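Uncharacterized protein (Klebsiella pneumoniae, PDB 2A2L) is of unknown function but belongs to the HbpS-like haem-degrading family and may therefore bind or process haem. Local coordinates at residues Ile12-Ala17 / Thr46-Arg51; Phe37-Arg42 / Gly118-Ser123. One frame throughout, in Å; residues are numbered along the deposited sequence.

Interaction 1. Residues Ile12-Ala17 / Thr46-Arg51; sequences ITLAAA and TLLIQR
The hydroxyl OG1 of Thr13, a residue whose carbonyl oxygen rests against Leu47, is held by its own helix and by another subunit. It accepts a nearly straight N-cap bond from Ala16 N, at 3.3 Å and 173°, and it bonds to the backbone oxygen of Asn4 of the third subunit. The same residue starts the helix through its main chain, with Ala17 N hydrogen-bonded to Thr13 O at 3.0 Å. Leu47 reaches this helix start with one methyl: CD1 sits 3.6 Å from Ile12 O and 3.7 Å from Ile12 CG2, the two side chains meeting at a slant. Its CG stands beside the backbone N (chi1 -74°), which carries the branch towards the junction of strand 6-12 and helix 14-30. Leu48 deals with the helix proper, CD1 meeting Leu14 CD1 at 4.2 Å, while its CB lies 4.3 Å from Ala17 CB. Two consecutive strand residues can both turn to the helix because Leu47 and Leu48 form a classic beta bulge opposite Val39. Contact between the segments is thus apolar and buried, whereas the polar groups bond within the helix start, to other strands of the chain or to neighbouring subunits, implying that hydrophobic packing seats the helix on the strand.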
loop_
_atom_site.group_PDB
_atom_site.type_symbol
_atom_site.label_atom_id
_atom_site.label_comp_id
_atom_site.label_asym_id
_atom_site.label_seq_id
_atom_site.Cartn_x
_atom_site.Cartn_y
_atom_site.Cartn_z
ATOM N N ILE A 12 10.875 -14.551 -23.902
ATOM C CA ILE A 12 11.719 -13.568 -24.593
ATOM C C ILE A 12 12.957 -13.230 -23.733
ATOM O O ILE A 12 12.961 -13.440 -22.510
ATOM C CB ILE A 12 10.909 -12.291 -25.065
ATOM C CG1 ILE A 12 11.703 -11.462 -26.091
ATOM C CG2 ILE A 12 10.440 -11.439 -23.890
ATOM C CD1 ILE A 12 10.872 -10.483 -26.948
ATOM N N THR A 13 14.001 -12.733 -24.390
ATOM C CA THR A 13 15.296 -12.513 -23.777
ATOM C C THR A 13 15.612 -11.019 -23.671
ATOM O O THR A 13 14.960 -10.177 -24.294
ATOM C CB THR A 13 16.424 -13.183 -24.604
ATOM O OG1 THR A 13 16.390 -12.684 -25.952
ATOM C CG2 THR A 13 16.277 -14.720 -24.594
ATOM N N LEU A 14 16.624 -10.705 -22.879
ATOM C CA LEU A 14 17.182 -9.381 -22.848
ATOM C C LEU A 14 17.756 -8.989 -24.221
ATOM O O LEU A 14 17.527 -7.884 -24.709
ATOM C CB LEU A 14 18.255 -9.311 -21.761
ATOM C CG LEU A 14 19.060 -8.023 -21.647
ATOM C CD1 LEU A 14 18.130 -6.830 -21.513
ATOM C CD2 LEU A 14 19.993 -8.125 -20.456
ATOM N N ALA A 15 18.495 -9.895 -24.840
ATOM C CA ALA A 15 19.017 -9.660 -26.180
ATOM C C ALA A 15 17.969 -9.010 -27.080
ATOM O O ALA A 15 18.169 -7.894 -27.557
ATOM C CB ALA A 15 19.496 -10.971 -26.781
ATOM N N ALA A 16 16.855 -9.718 -27.278
ATOM C CA ALA A 16 15.713 -9.278 -28.091
ATOM C C ALA A 16 15.055 -7.990 -27.588
ATOM O O ALA A 16 14.748 -7.100 -28.379
ATOM C CB ALA A 16 14.682 -10.385 -28.155
ATOM N N ALA A 17 14.845 -7.906 -26.274
ATOM C CA ALA A 17 14.402 -6.678 -25.602
ATOM C C ALA A 17 15.265 -5.496 -25.983
ATOM O O ALA A 17 14.751 -4.431 -26.326
ATOM C CB ALA A 17 14.399 -6.860 -24.087
ATOM N N THR A 46 9.909 -8.060 -15.327
ATOM C CA THR A 46 10.585 -6.960 -15.934
ATOM C C THR A 46 11.909 -7.446 -16.501
ATOM O O THR A 46 12.731 -7.991 -15.771
ATOM C CB THR A 46 10.843 -5.874 -14.892
ATOM O OG1 THR A 46 9.669 -5.691 -14.106
ATOM C CG2 THR A 46 11.210 -4.572 -15.540
ATOM N N LEU A 47 12.089 -7.289 -17.808
ATOM C CA LEU A 47 13.404 -7.463 -18.422
ATOM C C LEU A 47 14.008 -6.087 -18.592
ATOM O O LEU A 47 15.093 -5.830 -18.106
ATOM C CB LEU A 47 13.290 -8.141 -19.796
ATOM C CG LEU A 47 12.989 -9.632 -19.877
ATOM C CD1 LEU A 47 12.750 -10.057 -21.335
ATOM C CD2 LEU A 47 14.121 -10.424 -19.269
ATOM N N LEU A 48 13.293 -5.201 -19.276
ATOM C CA LEU A 48 13.809 -3.876 -19.597
ATOM C C LEU A 48 12.771 -2.787 -19.325
ATOM O O LEU A 48 11.589 -2.969 -19.616
ATOM C CB LEU A 48 14.228 -3.818 -21.058
ATOM C CG LEU A 48 15.088 -2.629 -21.484
ATOM C CD1 LEU A 48 16.198 -3.146 -22.372
ATOM C CD2 LEU A 48 14.250 -1.612 -22.240
ATOM N N ILE A 49 13.237 -1.662 -18.773
ATOM C CA ILE A 49 12.522 -0.373 -18.840
ATOM C C ILE A 49 13.461 0.737 -19.289
ATOM O O ILE A 49 14.498 0.929 -18.683
ATOM C CB ILE A 49 11.967 0.033 -17.471
ATOM C CG1 ILE A 49 10.914 -0.955 -17.005
ATOM C CG2 ILE A 49 11.447 1.481 -17.487
ATOM C CD1 ILE A 49 10.483 -0.738 -15.541
ATOM N N GLN A 50 13.085 1.479 -20.325
ATOM C CA GLN A 50 13.938 2.518 -20.885
ATOM C C GLN A 50 13.209 3.825 -21.187
ATOM O O GLN A 50 12.288 3.854 -22.010
ATOM C CB GLN A 50 14.577 2.010 -22.168
ATOM C CG GLN A 50 15.443 3.022 -22.839
ATOM C CD GLN A 50 16.204 2.448 -23.986
ATOM O OE1 GLN A 50 17.178 1.726 -23.780
ATOM N NE2 GLN A 50 15.769 2.754 -25.213
ATOM N N ARG A 51 13.638 4.896 -20.523
ATOM C CA ARG A 51 12.962 6.186 -20.608
ATOM C C ARG A 51 13.780 7.251 -21.359
ATOM O O ARG A 51 14.870 7.637 -20.937
ATOM C CB ARG A 51 12.515 6.700 -19.233
ATOM C CG ARG A 51 11.823 8.065 -19.321
ATOM C CD ARG A 51 11.218 8.549 -18.008
ATOM N NE ARG A 51 12.200 9.225 -17.147
ATOM C CZ ARG A 51 12.630 10.476 -17.311
ATOM N NH1 ARG A 51 12.183 11.228 -18.313
ATOM N NH2 ARG A 51 13.515 10.986 -16.463
#

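Interaction 2. Residues Phe37-Arg42 / Gly118-Ser123; sequences FSVVDR and GAVGVS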
loop_
_atom_site.group_PDB
_atom_site.type_symbol
_atom_site.label_atom_id
_atom_site.label_comp_id
_atom_site.label_asym_id
_atom_site.label_seq_id
_atom_site.Cartn_x
_atom_site.Cartn_y
_atom_site.Cartn_z
ATOM N N PHE A 37 9.814 2.765 -22.947
ATOM C CA PHE A 37 9.627 1.417 -23.505
ATOM C C PHE A 37 9.901 0.387 -22.434
ATOM O O PHE A 37 10.892 0.486 -21.693
ATOM C CB PHE A 37 10.581 1.160 -24.675
ATOM C CG PHE A 37 10.411 -0.205 -25.341
ATOM C CD1 PHE A 37 9.181 -0.575 -25.923
ATOM C CD2 PHE A 37 11.493 -1.096 -25.423
ATOM C CE1 PHE A 37 9.009 -1.826 -26.557
ATOM C CE2 PHE A 37 11.357 -2.361 -26.064
ATOM C CZ PHE A 37 10.111 -2.727 -26.639
ATOM N N SER A 38 9.023 -0.605 -22.351
ATOM C CA SER A 38 9.226 -1.701 -21.411
ATOM C C SER A 38 9.024 -3.019 -22.096
ATOM O O SER A 38 8.291 -3.076 -23.070
ATOM C CB SER A 38 8.318 -1.568 -20.213
ATOM O OG SER A 38 8.478 -0.285 -19.655
ATOM N N VAL A 39 9.720 -4.050 -21.604
ATOM C CA VAL A 39 9.530 -5.436 -22.026
ATOM C C VAL A 39 9.548 -6.312 -20.801
ATOM O O VAL A 39 10.447 -6.212 -19.975
ATOM C CB VAL A 39 10.662 -5.987 -22.971
ATOM C CG1 VAL A 39 10.311 -7.428 -23.444
ATOM C CG2 VAL A 39 10.880 -5.099 -24.176
ATOM N N VAL A 40 8.556 -7.187 -20.695
ATOM C CA VAL A 40 8.537 -8.197 -19.641
ATOM C C VAL A 40 8.796 -9.563 -20.258
ATOM O O VAL A 40 8.435 -9.812 -21.418
ATOM C CB VAL A 40 7.198 -8.184 -18.858
ATOM C CG1 VAL A 40 7.068 -6.864 -18.054
ATOM C CG2 VAL A 40 5.990 -8.363 -19.807
ATOM N N ASP A 41 9.436 -10.446 -19.497
ATOM C CA ASP A 41 9.548 -11.838 -19.938
ATOM C C ASP A 41 8.229 -12.631 -19.795
ATOM O O ASP A 41 7.185 -12.064 -19.423
ATOM C CB ASP A 41 10.742 -12.532 -19.280
ATOM C CG ASP A 41 10.523 -12.865 -17.809
ATOM O OD1 ASP A 41 9.359 -12.957 -17.360
ATOM O OD2 ASP A 41 11.537 -13.099 -17.107
ATOM N N ARG A 42 8.296 -13.931 -20.087
ATOM C CA ARG A 42 7.119 -14.825 -20.200
ATOM C C ARG A 42 6.255 -14.970 -18.922
ATOM O O ARG A 42 5.045 -15.258 -18.985
ATOM C CB ARG A 42 7.617 -16.197 -20.659
ATOM C CG ARG A 42 6.593 -17.299 -20.782
ATOM C CD ARG A 42 6.519 -18.161 -19.530
ATOM N NE ARG A 42 5.162 -18.656 -19.341
ATOM C CZ ARG A 42 4.342 -18.941 -20.342
ATOM N NH1 ARG A 42 4.740 -18.803 -21.593
ATOM N NH2 ARG A 42 3.112 -19.373 -20.091
ATOM N N GLY A 118 6.126 -13.224 -23.632
ATOM C CA GLY A 118 6.438 -11.939 -23.036
ATOM C C GLY A 118 5.499 -10.888 -23.573
ATOM O O GLY A 118 4.511 -11.221 -24.232
ATOM N N ALA A 119 5.804 -9.624 -23.285
ATOM C CA ALA A 119 5.075 -8.500 -23.857
ATOM C C ALA A 119 5.866 -7.205 -23.820
ATOM O O ALA A 119 6.862 -7.093 -23.101
ATOM C CB ALA A 119 3.781 -8.305 -23.135
ATOM N N VAL A 120 5.405 -6.230 -24.601
ATOM C CA VAL A 120 6.006 -4.903 -24.638
ATOM C C VAL A 120 4.974 -3.862 -24.217
ATOM O O VAL A 120 3.778 -4.130 -24.198
ATOM C CB VAL A 120 6.603 -4.555 -26.062
ATOM C CG1 VAL A 120 7.591 -5.631 -26.544
ATOM C CG2 VAL A 120 5.485 -4.362 -27.112
ATOM N N GLY A 121 5.462 -2.681 -23.866
ATOM C CA GLY A 121 4.633 -1.563 -23.430
ATOM C C GLY A 121 5.324 -0.250 -23.786
ATOM O O GLY A 121 6.523 -0.093 -23.559
ATOM N N VAL A 122 4.574 0.679 -24.378
ATOM C CA VAL A 122 5.086 2.019 -24.723
ATOM C C VAL A 122 4.156 3.064 -24.108
ATOM O O VAL A 122 2.936 2.901 -24.107
ATOM C CB VAL A 122 5.170 2.218 -26.269
ATOM C CG1 VAL A 122 5.500 3.665 -26.639
ATOM C CG2 VAL A 122 6.231 1.323 -26.863
ATOM N N SER A 123 4.723 4.126 -23.562
ATOM C CA SER A 123 3.905 5.185 -22.991
ATOM C C SER A 123 4.587 6.515 -23.191
ATOM O O SER A 123 5.808 6.572 -23.241
ATOM C CB SER A 123 3.646 4.934 -21.510
ATOM O OG SER A 123 2.773 5.910 -20.976
#
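Ser38 and Val40 meet Gly121 and Ala119 through reciprocal pairs of backbone hydrogen bonds, binding two strands that run antiparallel at 164°. In the first pair Ser38 N lies 2.8 Å from Gly121 O and Gly121 N 3.0 Å from Ser38 O; in the second, Val40 N is 2.9 Å from Ala119 O and Ala119 N 3.2 Å from Val40 O. Weaker CA-H...O contacts fill the intervals, among them Val120 CA to Ser38 O at 3.3 Å.

Apolar packing divides between the two faces of the sheet. Phe37, with CG anti to the backbone N (chi1 -178°), reaches both valines of the partner strand at a slant: Val122 CG2 comes up at the ring edge, 3.6 Å from CD1, while Val120 CB approaches CE1 obliquely at 3.7 Å. Val39 points the same way and lies alongside Val120. On the reverse face Val40 CG2 touches Ala119 CB at 4.0 Å.

Polar groups draw on residues beyond the pair. Ser63 of helix 59-72 hydrogen-bonds through its OG to both Ser38 OG and Gly121 O, and Asp41 forms a salt bridge with Arg51 of the second subunit.

Helices 14-30 and 127-143 pack on the face of Phe37 and Val120, and helix 59-72 on that of Ala119. Such central strands, in an antiparallel sheet of order 2-1-4-3 with helices on both faces, are in keeping with the GAF clan to which the HbpS-like family belongs.

In the fold
Along the chain the segments alternate: 12-17, 37-42, 46-51, then 118-123. Interactions 1 and 2, their centres about 7 Å apart, are therefore interleaved, and both reach one antiparallel sheet, interaction 2 lying within it and interaction 1 setting a helix start against it. Strand 36-41 stands between strands 46-51 and 116-123, pairing with 116-123 in interaction 2 and with 46-51 on its far side, where Leu47 N lies 2.9 Å from Val39 O. Interaction 2 sits near the centre of the chain; interaction 1 involves strand 46-51, outermost within the subunit. That strand pairs with its antiparallel counterpart in the second subunit, so the sheet built inside each copy continues through the interface.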